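Local atomic coordinates of cellulose 1,4-beta-cellobiosidase (PDB entry 4JJJ), a protein that probably hydrolyses cellulose to release cellobiose, acting through its family 48 glycoside hydrolase catalytic domain, the part described here. Residues P86-N94 with A214-A222. The protein carries 1 engineered substitution. Numbering follows the deposited sequence. Where two conformers were deposited one is given.
Sequences PGTKDQPTN and AKQWRYTNA. With BGC (beta-D-glucopyranose), chain D; BGC (beta-D-glucopyranose), chain B.
Trp-217 and Tyr-219, on one side of strand 216-220, pack against the irregular loop 86-94 and illustrate how a coil can be fixed to a sheet by two aromatic side chains. The tight part lies over the indole. CA of Gln-91 stands 3.7 Å from the centroid of its six-membered ring, almost on the normal, while Pro-92 CD sits over the five-membered ring, on the same face. CG of Trp-217 lies between its backbone N and carbonyl carbon (chi1 50°), which sets the indole with that face under Gln-91 and Pro-92 and its NE1 edge toward Thr-93: NE1 donates nearly in plane to Thr-93 OG1 (2.9 Å), itself bonded to Ser-306 O, and CH2 meets Asn-94 OD1 at the rim. Replacing Trp-217 by a leucine would probably leave Thr-93 OG1 without this donor and open a gap beneath Gln-91 and Pro-92.

Beside it, Pro-86 CG rests over the centre of the Tyr-219 ring, 3.6 Å from its CG atom. The phenol OH donates to Asp-90 O (2.6 Å), approaching from well above the carbonyl plane. One water donates to both Tyr-219 OH and Asp-90 OD1, a polar margin to the contact. The solvent side is at Lys-89, which is exposed, and at Pro-92, which covers the indole with one side of its ring although the residue itself is at the surface.

The strand's alternation carries Arg-218 and Thr-220 to the opposite side, where both meet bound glucose units and the backbone O of Asn-221 accepts a bond from another sugar hydroxyl: a beta-strand lining the glycan-binding tunnel of a family 48 (alpha/alpha)6 cellobiohydrolase.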
loop_
_atom_site.group_PDB
_atom_site.type_symbol
_atom_site.label_atom_id
_atom_site.label_comp_id
_atom_site.label_asym_id
_atom_site.label_seq_id
_atom_site.Cartn_x
_atom_site.Cartn_y
_atom_site.Cartn_z
ATOM N N PRO A 86 11.381 7.468 -9.050
ATOM C CA PRO A 86 12.002 7.470 -10.350
ATOM C C PRO A 86 12.806 8.720 -10.605
ATOM O O PRO A 86 12.287 9.850 -10.400
ATOM C CB PRO A 86 10.768 7.328 -11.292
ATOM C CG PRO A 86 9.752 6.517 -10.458
ATOM C CD PRO A 86 9.933 7.160 -9.101
ATOM N N GLY A 87 14.048 8.512 -11.111
ATOM C CA GLY A 87 14.834 9.685 -11.449
ATOM C C GLY A 87 14.559 10.149 -12.853
ATOM O O GLY A 87 13.768 9.581 -13.523
ATOM N N THR A 88 15.307 11.142 -13.330
ATOM C CA THR A 88 15.055 11.658 -14.678
ATOM C C THR A 88 15.194 10.550 -15.752
ATOM O O THR A 88 14.309 10.394 -16.627
ATOM C CB THR A 88 16.024 12.820 -14.981
ATOM O OG1 THR A 88 15.859 13.849 -13.976
ATOM C CG2 THR A 88 15.800 13.328 -16.427
ATOM N N LYS A 89 16.233 9.737 -15.626
ATOM C CA LYS A 89 16.425 8.594 -16.525
ATOM C C LYS A 89 15.217 7.703 -16.582
ATOM O O LYS A 89 14.848 7.186 -17.664
ATOM C CB LYS A 89 17.674 7.781 -16.136
ATOM C CG LYS A 89 17.614 7.083 -14.755
ATOM C CD LYS A 89 19.034 6.626 -14.410
ATOM C CE LYS A 89 19.079 5.477 -13.448
ATOM N NZ LYS A 89 19.012 5.917 -12.046
ATOM N N ASP A 90 14.598 7.507 -15.414
ATOM C CA ASP A 90 13.478 6.596 -15.283
ATOM C C ASP A 90 12.130 7.190 -15.745
ATOM O O ASP A 90 11.298 6.473 -16.256
ATOM C CB ASP A 90 13.323 6.164 -13.816
ATOM C CG ASP A 90 14.627 5.591 -13.205
ATOM O OD1 ASP A 90 15.021 4.503 -13.724
ATOM O OD2 ASP A 90 15.123 6.160 -12.210
ATOM N N GLN A 91 11.935 8.495 -15.570
ATOM C CA GLN A 91 10.723 9.197 -16.023
ATOM C C GLN A 91 11.108 10.420 -16.863
ATOM O O GLN A 91 10.989 11.573 -16.480
ATOM C CB GLN A 91 9.816 9.598 -14.834
ATOM C CG GLN A 91 10.540 10.418 -13.770
ATOM C CD GLN A 91 9.583 11.001 -12.746
ATOM O OE1 GLN A 91 8.556 11.560 -13.112
ATOM N NE2 GLN A 91 9.932 10.930 -11.460
ATOM N N PRO A 92 11.613 10.148 -18.099
ATOM C CA PRO A 92 12.322 11.252 -18.823
ATOM C C PRO A 92 11.508 12.231 -19.648
ATOM O O PRO A 92 12.048 13.329 -19.982
ATOM C CB PRO A 92 13.233 10.429 -19.769
ATOM C CG PRO A 92 12.500 9.154 -20.032
ATOM C CD PRO A 92 11.950 8.826 -18.615
ATOM N N THR A 93 10.224 11.927 -19.902
ATOM C CA THR A 93 9.459 12.732 -20.881
ATOM C C THR A 93 8.196 13.384 -20.278
ATOM O O THR A 93 7.223 13.565 -20.973
ATOM C CB THR A 93 9.140 11.883 -22.095
ATOM O OG1 THR A 93 8.480 10.676 -21.712
ATOM C CG2 THR A 93 10.352 11.550 -22.872
ATOM N N ASN A 94 8.239 13.819 -19.033
ATOM C CA ASN A 94 7.102 14.533 -18.472
ATOM C C ASN A 94 6.850 15.890 -19.185
ATOM O O ASN A 94 5.769 16.434 -19.097
ATOM C CB ASN A 94 7.258 14.797 -16.975
ATOM C CG ASN A 94 7.108 13.538 -16.141
ATOM O OD1 ASN A 94 5.983 13.049 -15.929
ATOM N ND2 ASN A 94 8.201 13.078 -15.620
ATOM N N ALA A 214 4.191 2.029 -28.591
ATOM C CA ALA A 214 5.428 2.711 -28.526
ATOM C C ALA A 214 6.184 2.307 -27.249
ATOM O O ALA A 214 5.535 2.065 -26.231
ATOM C CB ALA A 214 5.185 4.239 -28.527
ATOM N N LYS A 215 7.496 2.324 -27.325
ATOM C CA LYS A 215 8.336 2.107 -26.107
ATOM C C LYS A 215 7.988 3.208 -25.111
ATOM O O LYS A 215 7.810 4.377 -25.520
ATOM C CB LYS A 215 9.794 2.173 -26.493
ATOM C CG LYS A 215 10.168 1.060 -27.462
ATOM C CD LYS A 215 11.593 1.145 -27.853
ATOM C CE LYS A 215 11.986 0.023 -28.835
ATOM N NZ LYS A 215 13.449 0.099 -29.111
ATOM N N GLN A 216 7.888 2.863 -23.811
ATOM C CA GLN A 216 7.320 3.831 -22.820
ATOM C C GLN A 216 7.624 3.335 -21.412
ATOM O O GLN A 216 8.061 2.173 -21.183
ATOM C CB GLN A 216 5.807 3.845 -23.008
ATOM C CG GLN A 216 5.132 2.508 -22.737
ATOM C CD GLN A 216 3.670 2.591 -23.059
ATOM O OE1 GLN A 216 2.804 2.691 -22.166
ATOM N NE2 GLN A 216 3.345 2.577 -24.331
ATOM N N TRP A 217 7.460 4.274 -20.500
ATOM C CA TRP A 217 7.625 4.012 -19.059
ATOM C C TRP A 217 6.305 4.376 -18.415
ATOM O O TRP A 217 5.551 5.236 -18.864
ATOM C CB TRP A 217 8.755 4.924 -18.535
ATOM C CG TRP A 217 8.687 6.389 -18.868
ATOM C CD1 TRP A 217 9.127 7.009 -19.953
ATOM C CD2 TRP A 217 7.985 7.370 -18.098
ATOM N NE1 TRP A 217 8.807 8.340 -19.943
ATOM C CE2 TRP A 217 8.097 8.602 -18.784
ATOM C CE3 TRP A 217 7.301 7.315 -16.877
ATOM C CZ2 TRP A 217 7.522 9.798 -18.278
ATOM C CZ3 TRP A 217 6.727 8.490 -16.378
ATOM C CH2 TRP A 217 6.823 9.699 -17.069
ATOM N N ARG A 218 6.055 3.765 -17.233
ATOM C CA ARG A 218 4.971 4.147 -16.393
ATOM C C ARG A 218 5.254 3.639 -14.955
ATOM O O ARG A 218 5.893 2.595 -14.818
ATOM C CB ARG A 218 3.634 3.599 -16.848
ATOM C CG ARG A 218 3.550 2.096 -17.097
ATOM C CD ARG A 218 3.740 1.806 -18.597
ATOM N NE ARG A 218 3.410 0.380 -18.862
ATOM C CZ ARG A 218 4.264 -0.626 -18.863
ATOM N NH1 ARG A 218 5.561 -0.420 -18.625
ATOM N NH2 ARG A 218 3.795 -1.810 -19.067
ATOM N N TYR A 219 4.744 4.371 -13.971
ATOM C CA TYR A 219 4.991 4.061 -12.555
ATOM C C TYR A 219 3.646 4.181 -11.855
ATOM O O TYR A 219 2.773 4.869 -12.301
ATOM C CB TYR A 219 6.035 5.022 -11.916
ATOM C CG TYR A 219 7.343 4.882 -12.654
ATOM C CD1 TYR A 219 8.140 3.728 -12.526
ATOM C CD2 TYR A 219 7.722 5.805 -13.631
ATOM C CE1 TYR A 219 9.316 3.575 -13.286
ATOM C CE2 TYR A 219 8.890 5.667 -14.350
ATOM C CZ TYR A 219 9.658 4.498 -14.227
ATOM O OH TYR A 219 10.810 4.207 -15.012
ATOM N N THR A 220 3.539 3.548 -10.700
ATOM C CA THR A 220 2.379 3.599 -9.880
ATOM C C THR A 220 2.742 3.845 -8.440
ATOM O O THR A 220 3.549 3.144 -7.867
ATOM C CB THR A 220 1.593 2.332 -9.886
ATOM O OG1 THR A 220 1.365 1.872 -11.250
ATOM C CG2 THR A 220 0.235 2.547 -9.213
ATOM N N ASN A 221 2.118 4.857 -7.817
ATOM C CA ASN A 221 2.265 5.143 -6.437
ATOM C C ASN A 221 1.421 4.146 -5.616
ATOM O O ASN A 221 0.331 3.750 -6.014
ATOM C CB ASN A 221 1.673 6.509 -6.103
ATOM C CG ASN A 221 2.176 7.088 -4.815
ATOM O OD1 ASN A 221 1.417 7.179 -3.853
ATOM N ND2 ASN A 221 3.403 7.494 -4.812
ATOM N N ALA A 222 1.882 3.936 -4.362
ATOM C CA ALA A 222 1.123 3.233 -3.303
ATOM C C ALA A 222 0.876 4.273 -2.205
ATOM O O ALA A 222 1.716 4.468 -1.331
ATOM C CB ALA A 222 1.974 2.053 -2.807
HETATM C C2 BGC D . -0.715 -1.128 -10.203
HETATM C C3 BGC D . -1.328 -0.233 -11.218
HETATM C C4 BGC D . -2.814 -0.537 -11.473
HETATM C C5 BGC D . -3.480 -0.588 -10.074
HETATM C C6 BGC D . -4.969 -0.845 -10.261
HETATM C C1 BGC D . -1.548 -1.095 -8.933
HETATM O O2 BGC D . 0.620 -0.768 -9.957
HETATM O O3 BGC D . -0.546 -0.344 -12.352
HETATM O O4 BGC D . -3.460 0.558 -12.178
HETATM O O5 BGC D . -2.873 -1.524 -9.188
HETATM O O6 BGC D . -5.121 -2.246 -10.571
HETATM C C2 BGC B . -1.655 -2.948 -4.440
HETATM C C3 BGC B . -1.674 -3.033 -5.967
HETATM C C4 BGC B . -1.330 -1.693 -6.531
HETATM C C5 BGC B . -0.030 -1.122 -6.033
HETATM C C6 BGC B . 0.308 0.260 -6.578
HETATM C C1 BGC B . -0.374 -2.278 -4.030
HETATM O O1 BGC B . -0.369 -2.099 -2.605
HETATM O O2 BGC B . -1.808 -4.227 -3.789
HETATM O O3 BGC B . -3.029 -3.387 -6.340
HETATM O O4 BGC B . -1.080 -2.016 -7.945
HETATM O O5 BGC B . -0.142 -1.011 -4.604
HETATM O O6 BGC B . -0.799 1.159 -6.276
HETATM O O HOH W 1 13.240 2.964 -15.144
#